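Local coordinates for protein beta-N-acetylhexosaminidase (PDB 7BWG) that probably hydrolyses terminal non-reducing N-acetyl-D-hexosamine residues from N-acetyl-beta-D-hexosaminides, as a family 20 glycoside hydrolase, at residues L19-P24 with V495-P500; Y89-D94 with Q113-L118; R424-E429 with R486-F491. All coordinates share one frame; numbering follows the deposited sequence.

Interaction 1: residues L19-P24 with V495-P500; sequences LPAVVP and VGALGP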
ATOM      1  N   LEU A  19      -0.314  38.096  29.046  1.00 27.39           N
ATOM      2  CA  LEU A  19      -0.779  36.767  28.667  1.00 29.60           C
ATOM      3  C   LEU A  19       0.318  36.006  27.927  1.00 31.11           C
ATOM      4  O   LEU A  19       0.910  36.528  26.981  1.00 30.04           O
ATOM      5  CB  LEU A  19      -2.039  36.866  27.805  1.00 33.04           C
ATOM      6  CG  LEU A  19      -2.830  35.573  27.598  1.00 29.06           C
ATOM      7  CD1 LEU A  19      -3.524  35.156  28.885  1.00 23.66           C
ATOM      8  CD2 LEU A  19      -3.840  35.747  26.481  1.00 33.28           C
ATOM      9  N   PRO A  20       0.586  34.776  28.361  1.00 30.69           N
ATOM     10  CA  PRO A  20       1.696  34.010  27.778  1.00 28.81           C
ATOM     11  C   PRO A  20       1.460  33.710  26.305  1.00 29.13           C
ATOM     12  O   PRO A  20       0.414  33.185  25.918  1.00 29.74           O
ATOM     13  CB  PRO A  20       1.723  32.729  28.621  1.00 24.28           C
ATOM     14  CG  PRO A  20       0.972  33.065  29.873  1.00 21.77           C
ATOM     15  CD  PRO A  20      -0.075  34.045  29.454  1.00 25.02           C
ATOM     16  N   ALA A  21       2.454  34.041  25.483  1.00 31.96           N
ATOM     17  CA  ALA A  21       2.332  33.915  24.037  1.00 32.30           C
ATOM     18  C   ALA A  21       2.551  32.472  23.598  1.00 30.64           C
ATOM     19  O   ALA A  21       3.534  31.836  23.993  1.00 26.75           O
ATOM     20  CB  ALA A  21       3.331  34.836  23.339  1.00 30.06           C
ATOM     21  N   VAL A  22       1.638  31.965  22.772  1.00 28.39           N
ATOM     22  CA  VAL A  22       1.721  30.617  22.217  1.00 26.15           C
ATOM     23  C   VAL A  22       1.070  30.625  20.839  1.00 24.11           C
ATOM     24  O   VAL A  22      -0.040  31.139  20.673  1.00 22.53           O
ATOM     25  CB  VAL A  22       1.048  29.572  23.132  1.00 23.33           C
ATOM     26  CG1 VAL A  22       1.981  29.165  24.263  1.00 20.93           C
ATOM     27  CG2 VAL A  22      -0.252  30.120  23.690  1.00 25.13           C
ATOM     28  N   VAL A  23       1.762  30.062  19.851  1.00 22.39           N
ATOM     29  CA  VAL A  23       1.266  30.016  18.475  1.00 18.02           C
ATOM     30  C   VAL A  23       1.263  28.569  17.995  1.00 18.29           C
ATOM     31  O   VAL A  23       2.285  27.881  18.117  1.00 22.34           O
ATOM     32  CB  VAL A  23       2.113  30.904  17.548  1.00 17.61           C
ATOM     33  CG1 VAL A  23       1.520  30.936  16.146  1.00 21.97           C
ATOM     34  CG2 VAL A  23       2.224  32.309  18.109  1.00 19.84           C
ATOM     35  N   PRO A  24       0.155  28.060  17.426  1.00 17.69           N
ATOM     36  CA  PRO A  24      -1.116  28.740  17.141  1.00 20.20           C
ATOM     37  C   PRO A  24      -1.898  29.102  18.399  1.00 21.14           C
ATOM     38  O   PRO A  24      -1.776  28.415  19.413  1.00 23.39           O
ATOM     39  CB  PRO A  24      -1.895  27.707  16.311  1.00 19.69           C
ATOM     40  CG  PRO A  24      -0.889  26.689  15.888  1.00 16.29           C
ATOM     41  CD  PRO A  24       0.134  26.662  16.968  1.00 20.54           C
ATOM     42  N   VAL A 495       3.797  35.552  17.726  1.00 22.90           N
ATOM     43  CA  VAL A 495       4.829  34.934  16.903  1.00 24.07           C
ATOM     44  C   VAL A 495       6.151  35.687  17.022  1.00 21.32           C
ATOM     45  O   VAL A 495       7.215  35.111  16.765  1.00 23.11           O
ATOM     46  CB  VAL A 495       4.345  34.822  15.440  1.00 23.57           C
ATOM     47  CG1 VAL A 495       4.132  36.184  14.824  1.00 21.02           C
ATOM     48  CG2 VAL A 495       5.315  34.008  14.605  1.00 23.67           C
ATOM     49  N   GLY A 496       6.117  36.955  17.440  1.00 23.58           N
ATOM     50  CA  GLY A 496       7.344  37.676  17.731  1.00 25.80           C
ATOM     51  C   GLY A 496       8.010  37.273  19.026  1.00 29.97           C
ATOM     52  O   GLY A 496       9.226  37.440  19.162  1.00 27.61           O
ATOM     53  N   ALA A 497       7.241  36.754  19.983  1.00 28.76           N
ATOM     54  CA  ALA A 497       7.817  36.261  21.227  1.00 23.61           C
ATOM     55  C   ALA A 497       8.493  34.908  21.056  1.00 26.13           C
ATOM     56  O   ALA A 497       9.355  34.554  21.869  1.00 32.68           O
ATOM     57  CB  ALA A 497       6.738  36.168  22.307  1.00 23.49           C
ATOM     58  N   LEU A 498       8.126  34.150  20.024  1.00 24.10           N
ATOM     59  CA  LEU A 498       8.734  32.851  19.763  1.00 27.30           C
ATOM     60  C   LEU A 498      10.043  32.953  18.995  1.00 24.52           C
ATOM     61  O   LEU A 498      10.617  31.915  18.644  1.00 22.92           O
ATOM     62  CB  LEU A 498       7.756  31.958  18.994  1.00 26.72           C
ATOM     63  CG  LEU A 498       6.337  31.845  19.555  1.00 25.83           C
ATOM     64  CD1 LEU A 498       5.548  30.802  18.784  1.00 26.19           C
ATOM     65  CD2 LEU A 498       6.365  31.512  21.040  1.00 27.57           C
ATOM     66  N   GLY A 499      10.521  34.165  18.721  1.00 25.72           N
ATOM     67  CA  GLY A 499      11.785  34.370  18.055  1.00 28.12           C
ATOM     68  C   GLY A 499      12.944  33.682  18.745  1.00 28.46           C
ATOM     69  O   GLY A 499      13.687  32.910  18.129  1.00 26.41           O
ATOM     70  N   PRO A 500      13.139  33.964  20.039  1.00 31.71           N
ATOM     71  CA  PRO A 500      14.141  33.195  20.797  1.00 32.27           C
ATOM     72  C   PRO A 500      13.884  31.699  20.772  1.00 26.24           C
ATOM     73  O   PRO A 500      14.833  30.912  20.672  1.00 25.37           O
ATOM     74  CB  PRO A 500      14.021  33.773  22.213  1.00 27.93           C
ATOM     75  CG  PRO A 500      13.532  35.160  22.004  1.00 31.23           C
ATOM     76  CD  PRO A 500      12.611  35.098  20.819  1.00 30.67           C
TER
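V495 meets V23 through its backbone as much as through its side chain: V23 CG2 comes to 3.6 Å from V495 N and lies 4.2 Å from V495 CB. Two residues on, A497 turns its methyl to that of A21, and the two CB atoms touch at 3.8 Å at the more exposed end of the contact. L498 points at the extended chain. Its CG is anti to its own carbonyl carbon (chi1 -50°), which sends both methyls to the extended chain: CD1 packs 3.7 Å from V23 CB and equally near V23 CG2, while CD2 lies 4.1 Å from A21 O. V23, with CG1 anti to its backbone N (chi1 -175°), thus presents CG2 to V495 and L498 together. No hydrogen bond joins the two segments; the contact is apolar side-chain packing, largely buried. V23 also packs on A469 and E473 of helix 467-475, and V22, pointing the other way, meets helix 105-118. The extended N-terminal chain, just ahead of strand 28-31 of the first domain, is therefore laid along the end of helix 488-497, an apolar join between the non-catalytic alpha/beta domain of a family 20 hydrolase and its C-terminal helices.

Interaction 2: residues Y89-D94 with Q113-L118; sequences YALTAD and QTLGQL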
ATOM      1  N   TYR A  89      -6.079  18.684  23.637  1.00 30.42           N
ATOM      2  CA  TYR A  89      -5.365  18.508  24.892  1.00 27.68           C
ATOM      3  C   TYR A  89      -5.821  19.547  25.904  1.00 25.54           C
ATOM      4  O   TYR A  89      -6.526  20.505  25.578  1.00 22.59           O
ATOM      5  CB  TYR A  89      -3.846  18.589  24.692  1.00 20.91           C
ATOM      6  CG  TYR A  89      -3.341  19.953  24.265  1.00 20.43           C
ATOM      7  CD1 TYR A  89      -3.028  20.927  25.205  1.00 20.75           C
ATOM      8  CD2 TYR A  89      -3.169  20.259  22.922  1.00 23.43           C
ATOM      9  CE1 TYR A  89      -2.565  22.170  24.820  1.00 21.52           C
ATOM     10  CE2 TYR A  89      -2.703  21.499  22.527  1.00 22.63           C
ATOM     11  CZ  TYR A  89      -2.404  22.450  23.480  1.00 18.79           C
ATOM     12  OH  TYR A  89      -1.942  23.687  23.091  1.00 18.38           O
ATOM     13  N   ALA A  90      -5.394  19.339  27.147  1.00 26.44           N
ATOM     14  CA  ALA A  90      -5.583  20.291  28.232  1.00 24.46           C
ATOM     15  C   ALA A  90      -4.243  20.502  28.920  1.00 22.14           C
ATOM     16  O   ALA A  90      -3.585  19.533  29.310  1.00 22.07           O
ATOM     17  CB  ALA A  90      -6.630  19.799  29.235  1.00 20.08           C
ATOM     18  N   LEU A  91      -3.839  21.761  29.058  1.00 20.60           N
ATOM     19  CA  LEU A  91      -2.574  22.123  29.681  1.00 24.04           C
ATOM     20  C   LEU A  91      -2.852  22.985  30.904  1.00 28.55           C
ATOM     21  O   LEU A  91      -3.576  23.981  30.813  1.00 29.33           O
ATOM     22  CB  LEU A  91      -1.665  22.868  28.696  1.00 24.79           C
ATOM     23  CG  LEU A  91      -0.179  23.017  29.039  1.00 26.05           C
ATOM     24  CD1 LEU A  91       0.652  23.102  27.768  1.00 23.72           C
ATOM     25  CD2 LEU A  91       0.075  24.233  29.919  1.00 25.18           C
ATOM     26  N   THR A  92      -2.283  22.597  32.043  1.00 28.02           N
ATOM     27  CA  THR A  92      -2.392  23.357  33.282  1.00 28.53           C
ATOM     28  C   THR A  92      -1.019  23.445  33.928  1.00 26.96           C
ATOM     29  O   THR A  92      -0.328  22.430  34.064  1.00 28.12           O
ATOM     30  CB  THR A  92      -3.389  22.719  34.258  1.00 28.84           C
ATOM     31  OG1 THR A  92      -2.986  21.374  34.544  1.00 34.65           O
ATOM     32  CG2 THR A  92      -4.795  22.713  33.670  1.00 27.84           C
ATOM     33  N   ALA A  93      -0.628  24.654  34.325  1.00 29.08           N
ATOM     34  CA  ALA A  93       0.671  24.898  34.940  1.00 29.07           C
ATOM     35  C   ALA A  93       0.471  25.706  36.212  1.00 31.32           C
ATOM     36  O   ALA A  93      -0.094  26.803  36.170  1.00 31.12           O
ATOM     37  CB  ALA A  93       1.609  25.632  33.978  1.00 27.28           C
ATOM     38  N   ASP A  94       0.928  25.161  37.334  1.00 31.69           N
ATOM     39  CA  ASP A  94       0.909  25.869  38.607  1.00 32.06           C
ATOM     40  C   ASP A  94       2.307  25.759  39.210  1.00 37.62           C
ATOM     41  O   ASP A  94       3.301  25.508  38.516  1.00 33.00           O
ATOM     42  CB  ASP A  94      -0.195  25.319  39.521  1.00 27.81           C
ATOM     43  CG  ASP A  94      -0.046  23.833  39.799  1.00 35.66           C
ATOM     44  OD1 ASP A  94       0.969  23.432  40.402  1.00 37.16           O
ATOM     45  OD2 ASP A  94      -0.950  23.063  39.413  1.00 42.10           O
ATOM     46  N   GLN A 113       3.927  20.465  22.588  1.00 21.05           N
ATOM     47  CA  GLN A 113       4.472  21.548  21.776  1.00 19.47           C
ATOM     48  C   GLN A 113       4.162  22.906  22.392  1.00 18.86           C
ATOM     49  O   GLN A 113       4.986  23.826  22.327  1.00 18.04           O
ATOM     50  CB  GLN A 113       3.924  21.468  20.351  1.00 21.92           C
ATOM     51  CG  GLN A 113       4.491  20.326  19.522  1.00 21.23           C
ATOM     52  CD  GLN A 113       6.006  20.322  19.482  1.00 23.23           C
ATOM     53  OE1 GLN A 113       6.642  21.376  19.454  1.00 27.58           O
ATOM     54  NE2 GLN A 113       6.594  19.131  19.481  1.00 22.54           N
ATOM     55  N   THR A 114       2.978  23.052  22.992  1.00 20.60           N
ATOM     56  CA  THR A 114       2.630  24.308  23.647  1.00 18.13           C
ATOM     57  C   THR A 114       3.508  24.566  24.865  1.00 21.22           C
ATOM     58  O   THR A 114       3.767  25.727  25.205  1.00 22.50           O
ATOM     59  CB  THR A 114       1.155  24.300  24.049  1.00 14.56           C
ATOM     60  OG1 THR A 114       0.379  23.687  23.012  1.00 17.38           O
ATOM     61  CG2 THR A 114       0.652  25.716  24.270  1.00 18.35           C
ATOM     62  N   LEU A 115       3.973  23.503  25.526  1.00 17.42           N
ATOM     63  CA  LEU A 115       4.873  23.671  26.664  1.00 17.49           C
ATOM     64  C   LEU A 115       6.157  24.376  26.245  1.00 20.76           C
ATOM     65  O   LEU A 115       6.640  25.271  26.948  1.00 25.38           O
ATOM     66  CB  LEU A 115       5.178  22.308  27.290  1.00 22.40           C
ATOM     67  CG  LEU A 115       5.641  22.217  28.751  1.00 20.70           C
ATOM     68  CD1 LEU A 115       7.043  22.783  28.961  1.00 21.81           C
ATOM     69  CD2 LEU A 115       4.643  22.904  29.668  1.00 21.97           C
ATOM     70  N   GLY A 116       6.723  23.988  25.100  1.00 19.78           N
ATOM     71  CA  GLY A 116       7.939  24.633  24.632  1.00 19.16           C
ATOM     72  C   GLY A 116       7.759  26.119  24.395  1.00 19.15           C
ATOM     73  O   GLY A 116       8.603  26.928  24.788  1.00 19.73           O
ATOM     74  N   GLN A 117       6.652  26.499  23.752  1.00 19.62           N
ATOM     75  CA  GLN A 117       6.370  27.916  23.547  1.00 22.37           C
ATOM     76  C   GLN A 117       6.104  28.621  24.869  1.00 22.55           C
ATOM     77  O   GLN A 117       6.473  29.787  25.046  1.00 20.08           O
ATOM     78  CB  GLN A 117       5.178  28.080  22.606  1.00 19.02           C
ATOM     79  CG  GLN A 117       5.313  27.322  21.299  1.00 21.23           C
ATOM     80  CD  GLN A 117       4.086  27.454  20.426  1.00 18.83           C
ATOM     81  OE1 GLN A 117       3.070  28.008  20.844  1.00 18.69           O
ATOM     82  NE2 GLN A 117       4.173  26.948  19.201  1.00 18.23           N
ATOM     83  N   LEU A 118       5.465  27.925  25.812  1.00 19.42           N
ATOM     84  CA  LEU A 118       5.158  28.531  27.100  1.00 19.32           C
ATOM     85  C   LEU A 118       6.415  28.776  27.923  1.00 24.58           C
ATOM     86  O   LEU A 118       6.476  29.753  28.677  1.00 26.10           O
ATOM     87  CB  LEU A 118       4.184  27.643  27.872  1.00 20.69           C
ATOM     88  CG  LEU A 118       2.718  28.068  27.790  1.00 22.32           C
ATOM     89  CD1 LEU A 118       1.804  26.978  28.316  1.00 29.53           C
ATOM     90  CD2 LEU A 118       2.517  29.347  28.567  1.00 22.74           C
TER
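The layer between the mixed beta-sheet of the first domain and the helix 105-118 laid over it includes Y89 and L91 on strand 89-93 and T114, L115 and L118 on the helix. Strand and helix run in roughly the same direction, their axes 34° apart and 10.1 Å from each other at the closest. L91 carries most of the apolar contact. Its CG stands anti to its backbone N (chi1 -165°), and the two methyls reach different parts of the helix, though both come near L118. CD2 of L91 meets CD1 of L118 tip to tip at 3.6 Å. CD1 of L91 instead lies 3.9 Å from T114 CB and, more loosely, 4.4 Å from L115 CD2. This is the helix-on-sheet packing of the alpha/beta domain that precedes the catalytic barrel in family 20 enzymes: strand 89-93 is paired antiparallel with both 98-102 and 126-135, and L118 continues the apolar layer onto V131 and I133 of the latter. At the start of the strand the contact becomes polar. Y89 brings its hydroxyl to T114, where OH and OG1 form a hydrogen bond in which either could be the donor; the modelled 2.3 Å is too short for its length to be trusted. T114 OG1 is also hydrogen-bonded to Y110 O, one turn back along the helix.

Interaction 3: residues R424-E429 with R486-F491; sequences RAYDWE and RTWESF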
ATOM      1  N   ARG A 424      -0.216  40.056   5.265  1.00 21.85           N
ATOM      2  CA  ARG A 424      -1.069  39.577   4.184  1.00 21.05           C
ATOM      3  C   ARG A 424      -1.229  38.063   4.225  1.00 22.86           C
ATOM      4  O   ARG A 424      -2.281  37.539   3.840  1.00 20.09           O
ATOM      5  CB  ARG A 424      -0.493  40.027   2.843  1.00 25.91           C
ATOM      6  CG  ARG A 424      -1.258  39.559   1.628  1.00 26.62           C
ATOM      7  CD  ARG A 424      -0.296  39.337   0.484  1.00 22.15           C
ATOM      8  NE  ARG A 424      -0.897  39.628  -0.809  1.00 22.98           N
ATOM      9  CZ  ARG A 424      -0.276  39.456  -1.970  1.00 25.00           C
ATOM     10  NH1 ARG A 424       0.965  38.990  -2.002  1.00 19.51           N
ATOM     11  NH2 ARG A 424      -0.899  39.746  -3.098  1.00 30.29           N
ATOM     12  N   ALA A 425      -0.205  37.346   4.692  1.00 25.17           N
ATOM     13  CA  ALA A 425      -0.330  35.907   4.895  1.00 22.89           C
ATOM     14  C   ALA A 425      -1.322  35.568   5.997  1.00 24.30           C
ATOM     15  O   ALA A 425      -1.807  34.433   6.055  1.00 25.66           O
ATOM     16  CB  ALA A 425       1.037  35.301   5.221  1.00 21.49           C
ATOM     17  N   TYR A 426      -1.630  36.528   6.870  1.00 22.28           N
ATOM     18  CA  TYR A 426      -2.575  36.345   7.960  1.00 21.97           C
ATOM     19  C   TYR A 426      -3.910  37.031   7.718  1.00 23.52           C
ATOM     20  O   TYR A 426      -4.884  36.713   8.409  1.00 19.87           O
ATOM     21  CB  TYR A 426      -1.966  36.877   9.266  1.00 24.27           C
ATOM     22  CG  TYR A 426      -2.694  36.464  10.523  1.00 26.35           C
ATOM     23  CD1 TYR A 426      -2.551  35.185  11.041  1.00 25.49           C
ATOM     24  CD2 TYR A 426      -3.510  37.359  11.201  1.00 26.61           C
ATOM     25  CE1 TYR A 426      -3.208  34.805  12.193  1.00 26.57           C
ATOM     26  CE2 TYR A 426      -4.172  36.990  12.355  1.00 24.06           C
ATOM     27  CZ  TYR A 426      -4.017  35.710  12.845  1.00 25.14           C
ATOM     28  OH  TYR A 426      -4.672  35.332  13.993  1.00 27.41           O
ATOM     29  N   ASP A 427      -3.981  37.943   6.750  1.00 26.49           N
ATOM     30  CA  ASP A 427      -5.167  38.767   6.516  1.00 26.99           C
ATOM     31  C   ASP A 427      -6.228  37.997   5.725  1.00 28.36           C
ATOM     32  O   ASP A 427      -6.632  38.385   4.629  1.00 28.85           O
ATOM     33  CB  ASP A 427      -4.766  40.044   5.787  1.00 28.78           C
ATOM     34  CG  ASP A 427      -5.475  41.271   6.322  1.00 33.87           C
ATOM     35  OD1 ASP A 427      -5.853  41.271   7.511  1.00 38.81           O
ATOM     36  OD2 ASP A 427      -5.649  42.238   5.550  1.00 36.64           O
ATOM     37  N   TRP A 428      -6.692  36.892   6.307  1.00 22.88           N
ATOM     38  CA  TRP A 428      -7.710  36.083   5.651  1.00 21.98           C
ATOM     39  C   TRP A 428      -8.333  35.126   6.655  1.00 23.96           C
ATOM     40  O   TRP A 428      -7.698  34.730   7.638  1.00 32.58           O
ATOM     41  CB  TRP A 428      -7.133  35.301   4.466  1.00 21.68           C
ATOM     42  CG  TRP A 428      -6.127  34.264   4.851  1.00 18.93           C
ATOM     43  CD1 TRP A 428      -4.864  34.479   5.320  1.00 17.84           C
ATOM     44  CD2 TRP A 428      -6.295  32.842   4.789  1.00 20.01           C
ATOM     45  NE1 TRP A 428      -4.236  33.281   5.558  1.00 19.99           N
ATOM     46  CE2 TRP A 428      -5.093  32.260   5.239  1.00 20.10           C
ATOM     47  CE3 TRP A 428      -7.345  32.006   4.399  1.00 19.65           C
ATOM     48  CZ2 TRP A 428      -4.913  30.881   5.309  1.00 17.49           C
ATOM     49  CZ3 TRP A 428      -7.164  30.637   4.469  1.00 17.13           C
ATOM     50  CH2 TRP A 428      -5.959  30.088   4.921  1.00 16.74           C
ATOM     51  N   GLU A 429      -9.584  34.760   6.389  1.00 24.23           N
ATOM     52  CA  GLU A 429     -10.328  33.797   7.190  1.00 23.62           C
ATOM     53  C   GLU A 429     -10.641  32.585   6.323  1.00 25.67           C
ATOM     54  O   GLU A 429     -11.215  32.747   5.232  1.00 31.02           O
ATOM     55  CB  GLU A 429     -11.619  34.419   7.733  1.00 23.30           C
ATOM     56  CG  GLU A 429     -12.687  33.416   8.146  1.00 22.76           C
ATOM     57  CD  GLU A 429     -12.219  32.476   9.239  1.00 23.68           C
ATOM     58  OE1 GLU A 429     -12.484  31.260   9.134  1.00 24.24           O
ATOM     59  OE2 GLU A 429     -11.584  32.953  10.203  1.00 23.45           O
ATOM     60  N   ARG A 486      -7.187  35.898  17.581  1.00 30.39           N
ATOM     61  CA  ARG A 486      -6.959  35.756  16.145  1.00 25.76           C
ATOM     62  C   ARG A 486      -7.155  37.092  15.428  1.00 22.77           C
ATOM     63  O   ARG A 486      -7.976  37.248  14.526  1.00 21.71           O
ATOM     64  CB  ARG A 486      -7.866  34.672  15.578  1.00 26.00           C
ATOM     65  CG  ARG A 486      -7.325  33.274  15.808  1.00 25.47           C
ATOM     66  CD  ARG A 486      -7.270  32.484  14.516  1.00 26.07           C
ATOM     67  NE  ARG A 486      -6.637  33.223  13.429  1.00 23.19           N
ATOM     68  CZ  ARG A 486      -6.759  32.903  12.146  1.00 25.16           C
ATOM     69  NH1 ARG A 486      -7.493  31.856  11.791  1.00 25.18           N
ATOM     70  NH2 ARG A 486      -6.151  33.627  11.216  1.00 29.02           N
ATOM     71  N   THR A 487      -6.368  38.072  15.861  1.00 23.88           N
ATOM     72  CA  THR A 487      -6.269  39.356  15.191  1.00 26.13           C
ATOM     73  C   THR A 487      -4.817  39.603  14.809  1.00 23.95           C
ATOM     74  O   THR A 487      -3.896  39.005  15.372  1.00 22.95           O
ATOM     75  CB  THR A 487      -6.788  40.503  16.071  1.00 23.60           C
ATOM     76  OG1 THR A 487      -6.545  41.754  15.417  1.00 27.62           O
ATOM     77  CG2 THR A 487      -6.094  40.502  17.421  1.00 20.85           C
ATOM     78  N   TRP A 488      -4.617  40.489  13.830  1.00 23.57           N
ATOM     79  CA  TRP A 488      -3.261  40.776  13.375  1.00 24.30           C
ATOM     80  C   TRP A 488      -2.421  41.400  14.481  1.00 25.69           C
ATOM     81  O   TRP A 488      -1.212  41.151  14.558  1.00 23.97           O
ATOM     82  CB  TRP A 488      -3.289  41.692  12.150  1.00 21.48           C
ATOM     83  CG  TRP A 488      -1.933  42.227  11.790  1.00 22.73           C
ATOM     84  CD1 TRP A 488      -1.584  43.538  11.646  1.00 24.49           C
ATOM     85  CD2 TRP A 488      -0.746  41.463  11.531  1.00 23.64           C
ATOM     86  NE1 TRP A 488      -0.253  43.639  11.317  1.00 25.16           N
ATOM     87  CE2 TRP A 488       0.283  42.380  11.239  1.00 25.98           C
ATOM     88  CE3 TRP A 488      -0.454  40.096  11.518  1.00 20.90           C
ATOM     89  CZ2 TRP A 488       1.582  41.973  10.938  1.00 22.18           C
ATOM     90  CZ3 TRP A 488       0.835  39.695  11.218  1.00 20.89           C
ATOM     91  CH2 TRP A 488       1.837  40.630  10.933  1.00 20.23           C
ATOM     92  N   GLU A 489      -3.040  42.201  15.350  1.00 25.63           N
ATOM     93  CA  GLU A 489      -2.291  42.843  16.425  1.00 25.12           C
ATOM     94  C   GLU A 489      -1.788  41.819  17.435  1.00 26.00           C
ATOM     95  O   GLU A 489      -0.686  41.964  17.979  1.00 25.15           O
ATOM     96  CB  GLU A 489      -3.158  43.900  17.111  1.00 25.54           C
ATOM     97  CG  GLU A 489      -3.311  45.202  16.329  1.00 30.13           C
ATOM     98  CD  GLU A 489      -4.033  45.018  15.006  1.00 31.51           C
ATOM     99  OE1 GLU A 489      -5.039  44.278  14.974  1.00 28.75           O
ATOM    100  OE2 GLU A 489      -3.595  45.610  13.997  1.00 30.51           O
ATOM    101  N   SER A 490      -2.575  40.771  17.694  1.00 23.21           N
ATOM    102  CA  SER A 490      -2.163  39.751  18.653  1.00 23.99           C
ATOM    103  C   SER A 490      -1.199  38.749  18.029  1.00 27.22           C
ATOM    104  O   SER A 490      -0.225  38.342  18.673  1.00 27.32           O
ATOM    105  CB  SER A 490      -3.389  39.030  19.215  1.00 22.85           C
ATOM    106  OG  SER A 490      -3.013  37.940  20.040  1.00 24.68           O
ATOM    107  N   PHE A 491      -1.459  38.335  16.785  1.00 29.70           N
ATOM    108  CA  PHE A 491      -0.556  37.410  16.108  1.00 27.57           C
ATOM    109  C   PHE A 491       0.852  37.986  16.034  1.00 25.86           C
ATOM    110  O   PHE A 491       1.823  37.330  16.427  1.00 25.43           O
ATOM    111  CB  PHE A 491      -1.084  37.084  14.709  1.00 27.74           C
ATOM    112  CG  PHE A 491      -0.164  36.210  13.899  1.00 25.35           C
ATOM    113  CD1 PHE A 491      -0.190  34.833  14.043  1.00 26.80           C
ATOM    114  CD2 PHE A 491       0.724  36.765  12.991  1.00 29.81           C
ATOM    115  CE1 PHE A 491       0.654  34.027  13.299  1.00 27.87           C
ATOM    116  CE2 PHE A 491       1.570  35.964  12.245  1.00 25.55           C
ATOM    117  CZ  PHE A 491       1.535  34.593  12.400  1.00 21.18           C
TER
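Y426 and F491 both hold CG anti to the backbone N (chi1 -166° and 176°), which swings each ring across the gap and lays one on the other. The result is an offset stack, with centroids 4.3 Å apart and planes inclined by 18°. F491 CB adds a CH-pi contact over the same tyrosine face, 3.9 Å from the ring centroid. On the opposite face sits NH2 of R486, 3.3 Å from Y426 CE1. The arginine chain bends at chi2 and chi3, bringing NE to the tyrosine hydroxyl: the bond from NE to Y426 OH is 2.9 Å long, nearly straight, and lies in the guanidinium plane. The same hydroxyl is hydrogen-bonded to E473 OE2 on helix 467-475, so two partners fix this buried oxygen. Round the ring's rim, CE2 of Y426 lies 3.6 Å from T487 O, the carbonyl that accepts the first-turn bond from F491 N, and CD2 meets the edge of W488 at CE3, 4.1 Å away. Cutting Y426 back to an alanine would probably open a gap between F491 and R486 and leave R486 NE and E473 without the hydroxyl that links them. T487 is the N-cap residue of helix 488-497; the tyrosine, in the segment between the last two strands of the TIM barrel, thus packs against that helix's first turn, a buried aromatic contact between the chain leading into the last barrel strand and a helix that follows the barrel of this family 20 enzyme.

Overall arrangement
All three contacts are largely buried, but interaction 1 reaches the surface at A497. Interaction 2 lies wholly within the first domain, whereas interaction 3 joins the TIM barrel to helix 488-497, whose far end also serves interaction 1. The N-terminal chain 19-24 connects them: V23 O accepts a probable hydrogen bond from Q117 NE2 and V22 CG1 packs on T114 CG2, on the side of interaction 2, while V23 CG1 approaches F491 CE1 of interaction 3. Interactions 2 and 3 stay about 10 Å apart at their nearest atoms. Their chemistry differs accordingly: aliphatic alone in interaction 1, leucines plus one hydroxyl pair in interaction 2, and aromatic stacking with a buried arginine in interaction 3.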